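Local coordinates for glutathione S-transferase, N-terminal domain protein (Pseudomonas putida, PDB 4NAX) that probably acts as a transferase of the glutathione S-transferase superfamily and binds one glutathione disulfide per subunit, at residues L21-L26 with I36-I41; P72-P77 with L94-E99; Q103-D108 with Q114-L119; G162-H167 with Q172-E177. All blocks are in the same frame, centred on the assembly; numbering follows the deposited sequence.

In the fold
Contacts 1 and 2 lie in the thioredoxin-like N-terminal domain and pack one helix each, 31-41 and 90-101, on neighbouring strands of a single sheet. Both are buried, but contact 1 is purely aliphatic, whereas contact 2 adds a hydrogen bond from a tyrosine hydroxyl to a buried carboxylate. Contact 3 follows where the chain passes into the helical part: a buried leucine and a water join the linker 103-108 to helix 109-137. Contact 4, partly buried, lies wholly in the helical domain and relies on a histidine-to-carbonyl bond. Trp118, from the helix of contact 3, packs on both His167 and Met174 of contact 4, and contacts 2 and 3 both reach the second subunit.

Contact 1: L21-L26 with I36-I41; sequences LQLYSL and IMLEEI
Leu38 of helix 31-41 reaches Leu21 and Leu23, alternate residues of strand 21-25 that both point their CB toward the helix. From CB its side chain leaves with CG anti to the carbonyl carbon (chi1 -71°), and the methyls beyond CG part, CD1 toward the strand and CD2 toward helix 90-101. CD1 does the touching: it lies 4.1 Å from Leu21 CD2 and 4.2 Å from Leu23 CD2, sharing its surface between the two strand leucines. The other methyl, Leu38 CD2, packs against Leu97 of helix 90-101. The side chains of Leu38 and Leu21 cross obliquely, and both meetings with the strand are methyl against methyl at ordinary van der Waals distance, with the backbones well apart (Leu21 CA to Leu38 CA 9.6 Å). The strand and helix open the beta-alpha-beta unit that runs on into strand 45-49, the first half of a thioredoxin-like domain. Helices 31-41 and 90-101 lie on the same face of its sheet, where Leu97 also touches Leu21. Met37, one residue before Leu38, faces helices 90-101 and 180-193, linking this layer to the helical domain.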
loop_
_atom_site.group_PDB
_atom_site.type_symbol
_atom_site.label_atom_id
_atom_site.label_comp_id
_atom_site.label_asym_id
_atom_site.label_seq_id
_atom_site.Cartn_x
_atom_site.Cartn_y
_atom_site.Cartn_z
ATOM N N LEU A 21 7.642 11.138 20.201
ATOM C CA LEU A 21 6.708 10.451 19.314
ATOM C C LEU A 21 6.025 9.309 20.075
ATOM O O LEU A 21 6.684 8.513 20.766
ATOM C CB LEU A 21 7.459 9.939 18.094
ATOM C CG LEU A 21 6.596 9.236 17.039
ATOM C CD1 LEU A 21 7.182 9.461 15.658
ATOM C CD2 LEU A 21 6.454 7.739 17.297
ATOM N N GLN A 22 4.707 9.247 19.924
ATOM C CA GLN A 22 3.862 8.236 20.543
ATOM C C GLN A 22 3.511 7.187 19.501
ATOM O O GLN A 22 3.028 7.515 18.419
ATOM C CB GLN A 22 2.576 8.876 21.094
ATOM C CG GLN A 22 2.822 10.044 22.051
ATOM C CD GLN A 22 3.366 9.602 23.388
ATOM O OE1 GLN A 22 2.733 8.807 24.093
ATOM N NE2 GLN A 22 4.521 10.111 23.759
ATOM N N LEU A 23 3.770 5.929 19.842
ATOM C CA LEU A 23 3.461 4.789 18.994
ATOM C C LEU A 23 2.357 3.961 19.621
ATOM O O LEU A 23 2.457 3.584 20.785
ATOM C CB LEU A 23 4.692 3.907 18.812
ATOM C CG LEU A 23 4.490 2.597 18.068
ATOM C CD1 LEU A 23 4.062 2.812 16.618
ATOM C CD2 LEU A 23 5.747 1.744 18.134
ATOM N N TYR A 24 1.314 3.665 18.847
ATOM C CA TYR A 24 0.175 2.859 19.310
ATOM C C TYR A 24 0.157 1.619 18.437
ATOM O O TYR A 24 -0.154 1.698 17.251
ATOM C CB TYR A 24 -1.127 3.655 19.227
ATOM C CG TYR A 24 -1.019 5.041 19.848
ATOM C CD1 TYR A 24 -1.188 5.260 21.218
ATOM C CD2 TYR A 24 -0.698 6.137 19.062
ATOM C CE1 TYR A 24 -1.065 6.535 21.761
ATOM C CE2 TYR A 24 -0.598 7.410 19.598
ATOM C CZ TYR A 24 -0.756 7.605 20.946
ATOM O OH TYR A 24 -0.657 8.883 21.454
ATOM N N SER A 25 0.562 0.476 18.991
ATOM C CA SER A 25 0.890 -0.652 18.163
ATOM C C SER A 25 0.783 -1.970 18.926
ATOM O O SER A 25 0.307 -2.021 20.059
ATOM C CB SER A 25 2.296 -0.434 17.553
ATOM O OG SER A 25 2.583 -1.355 16.499
ATOM N N LEU A 26 1.220 -3.029 18.259
ATOM C CA LEU A 26 1.201 -4.395 18.758
ATOM C C LEU A 26 2.257 -5.137 17.931
ATOM O O LEU A 26 2.411 -4.817 16.744
ATOM C CB LEU A 26 -0.190 -4.993 18.558
ATOM C CG LEU A 26 -0.453 -6.343 19.214
ATOM C CD1 LEU A 26 -0.433 -6.214 20.728
ATOM C CD2 LEU A 26 -1.785 -6.866 18.716
ATOM N N ILE A 36 10.622 -1.295 14.359
ATOM C CA ILE A 36 11.926 -1.526 13.768
ATOM C C ILE A 36 12.488 -0.218 13.208
ATOM O O ILE A 36 13.653 0.124 13.437
ATOM C CB ILE A 36 11.885 -2.619 12.684
ATOM C CG1 ILE A 36 11.638 -3.979 13.323
ATOM C CG2 ILE A 36 13.196 -2.630 11.904
ATOM C CD1 ILE A 36 11.322 -5.069 12.335
ATOM N N MET A 37 11.676 0.520 12.454
ATOM C CA MET A 37 12.136 1.764 11.884
ATOM C C MET A 37 12.635 2.736 12.964
ATOM O O MET A 37 13.698 3.327 12.820
ATOM C CB MET A 37 10.997 2.402 11.084
ATOM C CG MET A 37 11.343 3.734 10.453
ATOM S SD MET A 37 12.644 3.580 9.217
ATOM C CE MET A 37 12.586 5.238 8.550
ATOM N N LEU A 38 11.852 2.899 14.027
ATOM C CA LEU A 38 12.216 3.805 15.100
ATOM C C LEU A 38 13.516 3.370 15.774
ATOM O O LEU A 38 14.384 4.211 16.083
ATOM C CB LEU A 38 11.083 3.897 16.111
ATOM C CG LEU A 38 9.856 4.654 15.578
ATOM C CD1 LEU A 38 8.623 4.322 16.397
ATOM C CD2 LEU A 38 10.119 6.149 15.558
ATOM N N GLU A 39 13.661 2.061 15.979
ATOM C CA GLU A 39 14.913 1.534 16.538
ATOM C C GLU A 39 16.100 1.790 15.617
ATOM O O GLU A 39 17.201 2.093 16.080
ATOM C CB GLU A 39 14.784 0.032 16.846
ATOM C CG GLU A 39 13.787 -0.305 17.943
ATOM C CD GLU A 39 14.238 0.114 19.326
ATOM O OE1 GLU A 39 15.449 0.050 19.616
ATOM O OE2 GLU A 39 13.368 0.486 20.141
ATOM N N GLU A 40 15.912 1.613 14.312
ATOM C CA GLU A 40 17.001 1.814 13.336
ATOM C C GLU A 40 17.487 3.266 13.310
ATOM O O GLU A 40 18.681 3.504 13.208
ATOM C CB GLU A 40 16.555 1.447 11.917
ATOM C CG GLU A 40 16.328 -0.036 11.674
ATOM C CD GLU A 40 17.599 -0.871 11.479
ATOM O OE1 GLU A 40 18.748 -0.422 11.756
ATOM O OE2 GLU A 40 17.452 -2.053 11.085
ATOM N N ILE A 41 16.549 4.211 13.354
ATOM C CA ILE A 41 16.888 5.613 13.157
ATOM C C ILE A 41 17.269 6.312 14.460
ATOM O O ILE A 41 17.791 7.424 14.434
ATOM C CB ILE A 41 15.796 6.404 12.395
ATOM C CG1 ILE A 41 14.537 6.580 13.243
ATOM C CG2 ILE A 41 15.525 5.744 11.046
ATOM C CD1 ILE A 41 13.394 7.314 12.575
#

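Contact 2: P72-P77 with L94-E99; sequences PAILDP and LQYLAE
Ile74 and Asp76 are alternate residues of strand 73-76 and turn their CB toward helix 90-101, whose backbone stays at a distance of 10.0 Å from Asp76 CA to Leu97 CA. Tyr96 spans that gap. With CG anti to the backbone N (chi1 171°), its ring extends from the helix to the strand, passing Ile74 on the way: Ile74 CD1 lies 3.9 Å from Tyr96 CD2, set obliquely to the ring. At the far end Tyr96 OH donates to Asp76 OD2 at 2.6 Å. The hydroxyl meets the carboxylate on its anti side, 27° out of its plane, while OD2 lies at the edge of the ring, the two planes being 72° apart. Lys100, on the same helix, forms a salt bridge to this OD2, and the backbone N of Asn78 bonds to OD1. Tyr113 of the second subunit meets the Tyr96 ring edge-to-face. A phenylalanine here would probably leave Asp76 OD2 without its hydroxyl donor, with the salt bridge to Lys100 as the carboxylate's remaining polar link to this helix. Three donors, the Tyr96 hydroxyl, Lys100 and Asn78 N, hold the buried carboxylate, and the nearby lysine and hydroxyl probably help to keep it ionised.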
loop_
_atom_site.group_PDB
_atom_site.type_symbol
_atom_site.label_atom_id
_atom_site.label_comp_id
_atom_site.label_asym_id
_atom_site.label_seq_id
_atom_site.Cartn_x
_atom_site.Cartn_y
_atom_site.Cartn_z
ATOM N N PRO A 72 -0.340 -0.224 12.933
ATOM C CA PRO A 72 0.153 0.813 13.842
ATOM C C PRO A 72 -0.409 2.206 13.528
ATOM O O PRO A 72 -0.858 2.487 12.407
ATOM C CB PRO A 72 1.649 0.789 13.601
ATOM C CG PRO A 72 1.763 0.456 12.140
ATOM C CD PRO A 72 0.647 -0.554 11.896
ATOM N N ALA A 73 -0.294 3.084 14.514
ATOM C CA ALA A 73 -0.604 4.508 14.360
ATOM C C ALA A 73 0.395 5.259 15.221
ATOM O O ALA A 73 0.930 4.713 16.194
ATOM C CB ALA A 73 -2.022 4.815 14.761
ATOM N N ILE A 74 0.645 6.508 14.858
ATOM C CA ILE A 74 1.516 7.375 15.631
ATOM C C ILE A 74 0.874 8.732 15.896
ATOM O O ILE A 74 -0.024 9.173 15.174
ATOM C CB ILE A 74 2.894 7.595 14.969
ATOM C CG1 ILE A 74 2.774 8.292 13.603
ATOM C CG2 ILE A 74 3.641 6.271 14.848
ATOM C CD1 ILE A 74 4.067 8.867 13.073
ATOM N N LEU A 75 1.393 9.394 16.923
ATOM C CA LEU A 75 1.119 10.818 17.179
ATOM C C LEU A 75 2.468 11.442 17.494
ATOM O O LEU A 75 3.053 11.178 18.547
ATOM C CB LEU A 75 0.131 10.992 18.314
ATOM C CG LEU A 75 -0.225 12.435 18.668
ATOM C CD1 LEU A 75 -0.785 13.202 17.485
ATOM C CD2 LEU A 75 -1.212 12.403 19.826
ATOM N N ASP A 76 3.003 12.208 16.547
ATOM C CA ASP A 76 4.325 12.817 16.710
ATOM C C ASP A 76 4.127 14.252 17.183
ATOM O O ASP A 76 3.634 15.082 16.412
ATOM C CB ASP A 76 5.077 12.839 15.396
ATOM C CG ASP A 76 6.510 13.322 15.527
ATOM O OD1 ASP A 76 6.910 13.647 16.659
ATOM O OD2 ASP A 76 7.226 13.374 14.517
ATOM N N PRO A 77 4.508 14.569 18.436
ATOM C CA PRO A 77 4.348 15.956 18.884
ATOM C C PRO A 77 5.207 16.925 18.064
ATOM O O PRO A 77 4.859 18.120 17.959
ATOM C CB PRO A 77 4.790 15.925 20.348
ATOM C CG PRO A 77 5.679 14.739 20.466
ATOM C CD PRO A 77 5.184 13.741 19.454
ATOM N N LEU A 94 6.316 4.749 7.690
ATOM C CA LEU A 94 7.689 4.518 7.281
ATOM C C LEU A 94 8.224 5.661 6.436
ATOM O O LEU A 94 9.349 6.129 6.636
ATOM C CB LEU A 94 7.825 3.211 6.510
ATOM C CG LEU A 94 7.674 1.919 7.308
ATOM C CD1 LEU A 94 7.749 0.710 6.379
ATOM C CD2 LEU A 94 8.749 1.791 8.388
ATOM N N GLN A 95 7.444 6.104 5.460
ATOM C CA GLN A 95 7.894 7.184 4.606
ATOM C C GLN A 95 8.055 8.478 5.414
ATOM O O GLN A 95 9.050 9.190 5.265
ATOM C CB GLN A 95 6.940 7.366 3.426
ATOM C CG GLN A 95 7.388 8.454 2.484
ATOM C CD GLN A 95 6.616 8.497 1.176
ATOM O OE1 GLN A 95 5.719 7.706 0.910
ATOM N NE2 GLN A 95 6.994 9.424 0.337
ATOM N N TYR A 96 7.080 8.785 6.262
ATOM C CA TYR A 96 7.168 9.944 7.147
ATOM C C TYR A 96 8.467 9.928 7.989
ATOM O O TYR A 96 9.212 10.910 8.037
ATOM C CB TYR A 96 5.958 10.005 8.083
ATOM C CG TYR A 96 6.107 11.058 9.159
ATOM C CD1 TYR A 96 6.119 12.406 8.838
ATOM C CD2 TYR A 96 6.280 10.719 10.496
ATOM C CE1 TYR A 96 6.301 13.378 9.806
ATOM C CE2 TYR A 96 6.442 11.687 11.469
ATOM C CZ TYR A 96 6.453 13.023 11.121
ATOM O OH TYR A 96 6.587 14.019 12.064
ATOM N N LEU A 97 8.737 8.796 8.633
ATOM C CA LEU A 97 9.910 8.700 9.486
ATOM C C LEU A 97 11.209 8.763 8.713
ATOM O O LEU A 97 12.184 9.337 9.201
ATOM C CB LEU A 97 9.865 7.429 10.336
ATOM C CG LEU A 97 8.768 7.394 11.388
ATOM C CD1 LEU A 97 8.741 6.026 12.061
ATOM C CD2 LEU A 97 8.929 8.483 12.439
ATOM N N ALA A 98 11.242 8.185 7.518
ATOM C CA ALA A 98 12.427 8.264 6.679
ATOM C C ALA A 98 12.709 9.709 6.271
ATOM O O ALA A 98 13.865 10.148 6.263
ATOM C CB ALA A 98 12.261 7.405 5.450
ATOM N N GLU A 99 11.653 10.428 5.913
ATOM C CA GLU A 99 11.796 11.813 5.461
ATOM C C GLU A 99 12.121 12.762 6.623
ATOM O O GLU A 99 12.911 13.697 6.477
ATOM C CB GLU A 99 10.526 12.246 4.706
ATOM C CG GLU A 99 10.449 11.489 3.376
ATOM C CD GLU A 99 9.181 11.675 2.579
ATOM O OE1 GLU A 99 8.195 12.263 3.072
ATOM O OE2 GLU A 99 9.165 11.188 1.421
#

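Contact 3: Q103-D108 with Q114-L119; sequences QLLSQD and QTLQWL
Leu105 of the loop packs on Thr115 and Leu116 of helix 109-137, and this is the apolar part of the contact. Placed by a chi1 of 179°, which sets CG opposite the backbone N, its side chain runs out to the helix and splits there. CD1 rests on Thr115, 3.6 Å from Thr115 CG2 and equally close to its CB; the two side chains cross at a slant. The other methyl, Leu105 CD2, approaches Leu116 CD2 at 4.3 Å. The polar part is carried by water 1, which accepts from Ser106 N at 3.0 Å and donates to Thr115 OG1 at 2.8 Å, bridging loop backbone and helix side chain. Thr115 OG1 is also hydrogen-bonded to Gln111 O, one turn back. Further along the loop, Ser106 OG accepts from Asp108 N at 3.0 Å, and Asp108 OD2 bonds to Gln111 N. Behind the contact Leu105 packs on Ala98 and Glu99 of helix 90-101, while Leu116 touches Gln95 of its own and of the second subunit. Residues 103-108 are here the linker between the thioredoxin-like and helical domains of the glutathione transferase fold, and in this protein the linker closes with an ST turn and an aspartate N-cap.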
loop_
_atom_site.group_PDB
_atom_site.type_symbol
_atom_site.label_atom_id
_atom_site.label_comp_id
_atom_site.label_asym_id
_atom_site.label_seq_id
_atom_site.Cartn_x
_atom_site.Cartn_y
_atom_site.Cartn_z
ATOM N N GLN A 103 16.937 9.225 6.950
ATOM C CA GLN A 103 17.507 7.879 6.929
ATOM C C GLN A 103 16.560 6.900 6.240
ATOM O O GLN A 103 15.341 7.023 6.344
ATOM C CB GLN A 103 17.722 7.398 8.369
ATOM C CG GLN A 103 18.723 8.226 9.170
ATOM C CD GLN A 103 18.924 7.666 10.565
ATOM O OE1 GLN A 103 19.223 6.489 10.726
ATOM N NE2 GLN A 103 18.754 8.500 11.579
ATOM N N LEU A 104 17.142 5.919 5.563
ATOM C CA LEU A 104 16.441 4.738 5.058
ATOM C C LEU A 104 15.494 5.014 3.908
ATOM O O LEU A 104 14.630 4.195 3.573
ATOM C CB LEU A 104 15.779 3.962 6.201
ATOM C CG LEU A 104 16.795 3.458 7.240
ATOM C CD1 LEU A 104 16.096 2.925 8.464
ATOM C CD2 LEU A 104 17.690 2.364 6.703
ATOM N N LEU A 105 15.719 6.132 3.241
ATOM C CA LEU A 105 15.070 6.428 1.966
ATOM C C LEU A 105 16.037 7.356 1.246
ATOM O O LEU A 105 16.298 8.460 1.703
ATOM C CB LEU A 105 13.710 7.095 2.150
ATOM C CG LEU A 105 12.931 7.485 0.890
ATOM C CD1 LEU A 105 12.724 6.304 -0.051
ATOM C CD2 LEU A 105 11.588 8.122 1.257
ATOM N N SER A 106 16.588 6.891 0.134
ATOM C CA SER A 106 17.651 7.610 -0.553
ATOM C C SER A 106 17.255 9.014 -0.919
ATOM O O SER A 106 16.127 9.256 -1.322
ATOM C CB SER A 106 18.012 6.885 -1.842
ATOM O OG SER A 106 19.120 7.496 -2.485
ATOM N N GLN A 107 18.236 9.909 -0.831
ATOM C CA GLN A 107 18.106 11.274 -1.325
ATOM C C GLN A 107 18.325 11.351 -2.841
ATOM O O GLN A 107 17.991 12.366 -3.459
ATOM C CB GLN A 107 19.098 12.238 -0.655
ATOM C CG GLN A 107 19.336 12.046 0.843
ATOM C CD GLN A 107 18.416 12.871 1.719
ATOM O OE1 GLN A 107 18.069 14.004 1.384
ATOM N NE2 GLN A 107 18.015 12.303 2.860
ATOM N N ASP A 108 18.911 10.313 -3.433
ATOM C CA ASP A 108 19.008 10.237 -4.878
ATOM C C ASP A 108 17.595 10.026 -5.432
ATOM O O ASP A 108 16.945 9.053 -5.055
ATOM C CB ASP A 108 19.897 9.076 -5.326
ATOM C CG ASP A 108 19.846 8.891 -6.826
ATOM O OD1 ASP A 108 20.374 9.758 -7.543
ATOM O OD2 ASP A 108 19.235 7.917 -7.294
ATOM N N GLN A 114 12.473 4.184 -6.760
ATOM C CA GLN A 114 12.560 2.718 -6.753
ATOM C C GLN A 114 12.198 2.168 -5.375
ATOM O O GLN A 114 11.542 1.122 -5.263
ATOM C CB GLN A 114 13.952 2.214 -7.130
ATOM C CG GLN A 114 14.439 2.636 -8.506
ATOM C CD GLN A 114 13.477 2.256 -9.621
ATOM O OE1 GLN A 114 13.056 1.102 -9.721
ATOM N NE2 GLN A 114 13.118 3.220 -10.440
ATOM N N THR A 115 12.601 2.876 -4.320
ATOM C CA THR A 115 12.287 2.442 -2.963
ATOM C C THR A 115 10.779 2.510 -2.705
ATOM O O THR A 115 10.164 1.574 -2.153
ATOM C CB THR A 115 13.052 3.273 -1.929
ATOM O OG1 THR A 115 14.460 3.161 -2.183
ATOM C CG2 THR A 115 12.775 2.768 -0.546
ATOM N N LEU A 116 10.163 3.616 -3.116
ATOM C CA LEU A 116 8.727 3.784 -2.951
ATOM C C LEU A 116 7.942 2.742 -3.751
ATOM O O LEU A 116 6.918 2.259 -3.311
ATOM C CB LEU A 116 8.289 5.205 -3.296
ATOM C CG LEU A 116 8.842 6.309 -2.414
ATOM C CD1 LEU A 116 8.404 7.684 -2.902
ATOM C CD2 LEU A 116 8.434 6.142 -0.961
ATOM N N GLN A 117 8.431 2.406 -4.937
ATOM C CA GLN A 117 7.871 1.330 -5.729
ATOM C C GLN A 117 7.827 0.024 -4.937
ATOM O O GLN A 117 6.789 -0.633 -4.849
ATOM C CB GLN A 117 8.699 1.152 -6.995
ATOM C CG GLN A 117 8.449 -0.109 -7.788
ATOM C CD GLN A 117 9.477 -0.188 -8.893
ATOM O OE1 GLN A 117 9.295 0.357 -9.975
ATOM N NE2 GLN A 117 10.619 -0.766 -8.574
ATOM N N TRP A 118 8.959 -0.372 -4.360
ATOM C CA TRP A 118 8.973 -1.619 -3.621
ATOM C C TRP A 118 8.153 -1.567 -2.327
ATOM O O TRP A 118 7.557 -2.572 -1.934
ATOM C CB TRP A 118 10.404 -2.086 -3.391
ATOM C CG TRP A 118 11.050 -2.572 -4.666
ATOM C CD1 TRP A 118 12.109 -1.995 -5.328
ATOM C CD2 TRP A 118 10.664 -3.706 -5.455
ATOM N NE1 TRP A 118 12.401 -2.713 -6.464
ATOM C CE2 TRP A 118 11.527 -3.767 -6.563
ATOM C CE3 TRP A 118 9.675 -4.675 -5.333
ATOM C CZ2 TRP A 118 11.440 -4.795 -7.519
ATOM C CZ3 TRP A 118 9.594 -5.681 -6.265
ATOM C CH2 TRP A 118 10.470 -5.729 -7.350
ATOM N N LEU A 119 8.089 -0.393 -1.707
ATOM C CA LEU A 119 7.192 -0.184 -0.577
ATOM C C LEU A 119 5.724 -0.400 -0.962
ATOM O O LEU A 119 4.968 -1.049 -0.243
ATOM C CB LEU A 119 7.413 1.210 0.016
ATOM C CG LEU A 119 6.518 1.579 1.193
ATOM C CD1 LEU A 119 6.732 0.655 2.380
ATOM C CD2 LEU A 119 6.737 3.046 1.576
HETATM O O HOH W 1 16.595 3.960 -0.550
#

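Contact 4: G162-H167 with Q172-E177; sequences GVLDRH and QWMAEE
His167, near the end of helix 148-168, reaches over to the loop before helix 180-193 and donates from NE2 to the backbone carbonyl of Met174, NE2 to Met174 O being 2.7 Å. The bond is nearly straight, 169° at the hydrogen; it falls on a lone pair in the carbonyl plane, and the oxygen lies almost exactly in the plane of the imidazole. Beside it the methionine side chain doubles back toward the helix. Its chain is bent at chi2 (-57°) and chi3 (-66°), which brings CE to rest 3.5 Å from His167 CD2 and 3.6 Å from Leu164 CD2, a turn earlier on the helix. Leu164 and Met174 cross at about a right angle, and the sulfur stands obliquely to the imidazole, 4.9 Å from Met174 SD to the ring centre of His167. Trp118 of helix 109-137 packs on both His167 and Met174. Farther out, Met174 N is hydrogen-bonded to Asp182 OD1 in the first turn of helix 180-193, fixing the loop that presents the carbonyl, while Ile185 of that helix touches both Leu164 and Met174. An alanine in place of His167 would probably leave Met174 O without this donor and open a gap beside Met174 CE and Trp118. The main chain of Met174 is gripped twice, at N by Asp182 and at O by His167, while the thioether fills the apolar space between three helices, 109-137, 148-168 and 180-193, of the helical domain.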
loop_
_atom_site.group_PDB
_atom_site.type_symbol
_atom_site.label_atom_id
_atom_site.label_comp_id
_atom_site.label_asym_id
_atom_site.label_seq_id
_atom_site.Cartn_x
_atom_site.Cartn_y
_atom_site.Cartn_z
ATOM N N GLY A 162 8.606 -15.213 -5.662
ATOM C CA GLY A 162 9.442 -15.330 -6.839
ATOM C C GLY A 162 9.898 -13.982 -7.360
ATOM O O GLY A 162 11.046 -13.817 -7.770
ATOM N N VAL A 163 8.996 -13.009 -7.354
ATOM C CA VAL A 163 9.359 -11.647 -7.750
ATOM C C VAL A 163 10.478 -11.133 -6.842
ATOM O O VAL A 163 11.479 -10.596 -7.317
ATOM C CB VAL A 163 8.139 -10.696 -7.722
ATOM C CG1 VAL A 163 8.563 -9.277 -7.982
ATOM C CG2 VAL A 163 7.090 -11.121 -8.754
ATOM N N LEU A 164 10.312 -11.304 -5.536
ATOM C CA LEU A 164 11.346 -10.903 -4.603
ATOM C C LEU A 164 12.661 -11.620 -4.853
ATOM O O LEU A 164 13.737 -11.012 -4.834
ATOM C CB LEU A 164 10.914 -11.148 -3.162
ATOM C CG LEU A 164 9.837 -10.261 -2.578
ATOM C CD1 LEU A 164 9.554 -10.717 -1.157
ATOM C CD2 LEU A 164 10.245 -8.795 -2.572
ATOM N N ASP A 165 12.569 -12.930 -5.064
ATOM C CA ASP A 165 13.754 -13.762 -5.178
ATOM C C ASP A 165 14.573 -13.378 -6.404
ATOM O O ASP A 165 15.802 -13.274 -6.345
ATOM C CB ASP A 165 13.347 -15.230 -5.240
ATOM C CG ASP A 165 14.487 -16.163 -4.952
ATOM O OD1 ASP A 165 14.981 -16.160 -3.815
ATOM O OD2 ASP A 165 14.869 -16.917 -5.876
ATOM N N ARG A 166 13.892 -13.197 -7.533
ATOM C CA ARG A 166 14.573 -12.821 -8.759
ATOM C C ARG A 166 15.189 -11.440 -8.610
ATOM O O ARG A 166 16.293 -11.173 -9.104
ATOM C CB ARG A 166 13.645 -12.889 -9.967
ATOM C CG ARG A 166 13.240 -14.327 -10.300
ATOM C CD ARG A 166 12.445 -14.425 -11.598
ATOM N NE ARG A 166 11.186 -13.683 -11.522
ATOM C CZ ARG A 166 10.054 -14.136 -10.979
ATOM N NH1 ARG A 166 8.973 -13.362 -10.956
ATOM N NH2 ARG A 166 9.989 -15.353 -10.469
ATOM N N HIS A 167 14.469 -10.535 -7.949
ATOM C CA HIS A 167 14.984 -9.190 -7.768
ATOM C C HIS A 167 16.259 -9.176 -6.910
ATOM O O HIS A 167 17.183 -8.402 -7.155
ATOM C CB HIS A 167 13.909 -8.301 -7.128
ATOM C CG HIS A 167 14.396 -6.924 -6.845
ATOM N ND1 HIS A 167 14.654 -6.019 -7.843
ATOM C CD2 HIS A 167 14.758 -6.329 -5.688
ATOM C CE1 HIS A 167 15.126 -4.908 -7.305
ATOM N NE2 HIS A 167 15.195 -5.072 -5.999
ATOM N N GLN A 172 22.124 -7.033 -2.045
ATOM C CA GLN A 172 21.947 -7.136 -0.604
ATOM C C GLN A 172 20.533 -6.787 -0.154
ATOM O O GLN A 172 20.014 -7.408 0.767
ATOM C CB GLN A 172 22.950 -6.230 0.125
ATOM C CG GLN A 172 24.401 -6.552 -0.172
ATOM C CD GLN A 172 24.739 -8.020 0.026
ATOM O OE1 GLN A 172 25.284 -8.677 -0.866
ATOM N NE2 GLN A 172 24.432 -8.535 1.198
ATOM N N TRP A 173 19.923 -5.788 -0.796
ATOM C CA TRP A 173 18.658 -5.217 -0.347
ATOM C C TRP A 173 17.769 -4.869 -1.534
ATOM O O TRP A 173 18.169 -4.993 -2.700
ATOM C CB TRP A 173 18.887 -3.984 0.539
ATOM C CG TRP A 173 19.705 -4.224 1.764
ATOM C CD1 TRP A 173 20.948 -3.720 2.025
ATOM C CD2 TRP A 173 19.325 -4.972 2.928
ATOM N NE1 TRP A 173 21.378 -4.141 3.256
ATOM C CE2 TRP A 173 20.403 -4.903 3.837
ATOM C CE3 TRP A 173 18.199 -5.724 3.274
ATOM C CZ2 TRP A 173 20.381 -5.539 5.079
ATOM C CZ3 TRP A 173 18.172 -6.359 4.525
ATOM C CH2 TRP A 173 19.257 -6.254 5.409
ATOM N N MET A 174 16.540 -4.462 -1.258
ATOM C CA MET A 174 15.615 -4.132 -2.344
ATOM C C MET A 174 16.108 -2.987 -3.227
ATOM O O MET A 174 16.001 -3.040 -4.466
ATOM C CB MET A 174 14.233 -3.797 -1.785
ATOM C CG MET A 174 13.530 -4.973 -1.116
ATOM S SD MET A 174 13.286 -6.437 -2.143
ATOM C CE MET A 174 12.129 -5.814 -3.359
ATOM N N ALA A 175 16.617 -1.939 -2.590
ATOM C CA ALA A 175 17.223 -0.815 -3.285
ATOM C C ALA A 175 18.730 -0.839 -3.018
ATOM O O ALA A 175 19.240 -1.773 -2.404
ATOM C CB ALA A 175 16.593 0.490 -2.840
ATOM N N GLU A 176 19.458 0.159 -3.516
ATOM C CA GLU A 176 20.921 0.142 -3.413
ATOM C C GLU A 176 21.437 0.204 -1.987
ATOM O O GLU A 176 22.517 -0.322 -1.697
ATOM C CB GLU A 176 21.543 1.242 -4.283
ATOM C CG GLU A 176 21.372 0.930 -5.774
ATOM C CD GLU A 176 21.801 2.030 -6.729
ATOM O OE1 GLU A 176 22.061 3.163 -6.282
ATOM O OE2 GLU A 176 21.857 1.759 -7.953
ATOM N N GLU A 177 20.663 0.835 -1.109
ATOM C CA GLU A 177 20.938 0.822 0.323
ATOM C C GLU A 177 19.749 0.234 1.070
ATOM O O GLU A 177 18.597 0.345 0.622
ATOM C CB GLU A 177 21.203 2.237 0.854
ATOM C CG GLU A 177 22.497 2.874 0.370
ATOM C CD GLU A 177 22.386 3.432 -1.037
ATOM O OE1 GLU A 177 23.274 3.130 -1.858
ATOM O OE2 GLU A 177 21.411 4.158 -1.327
#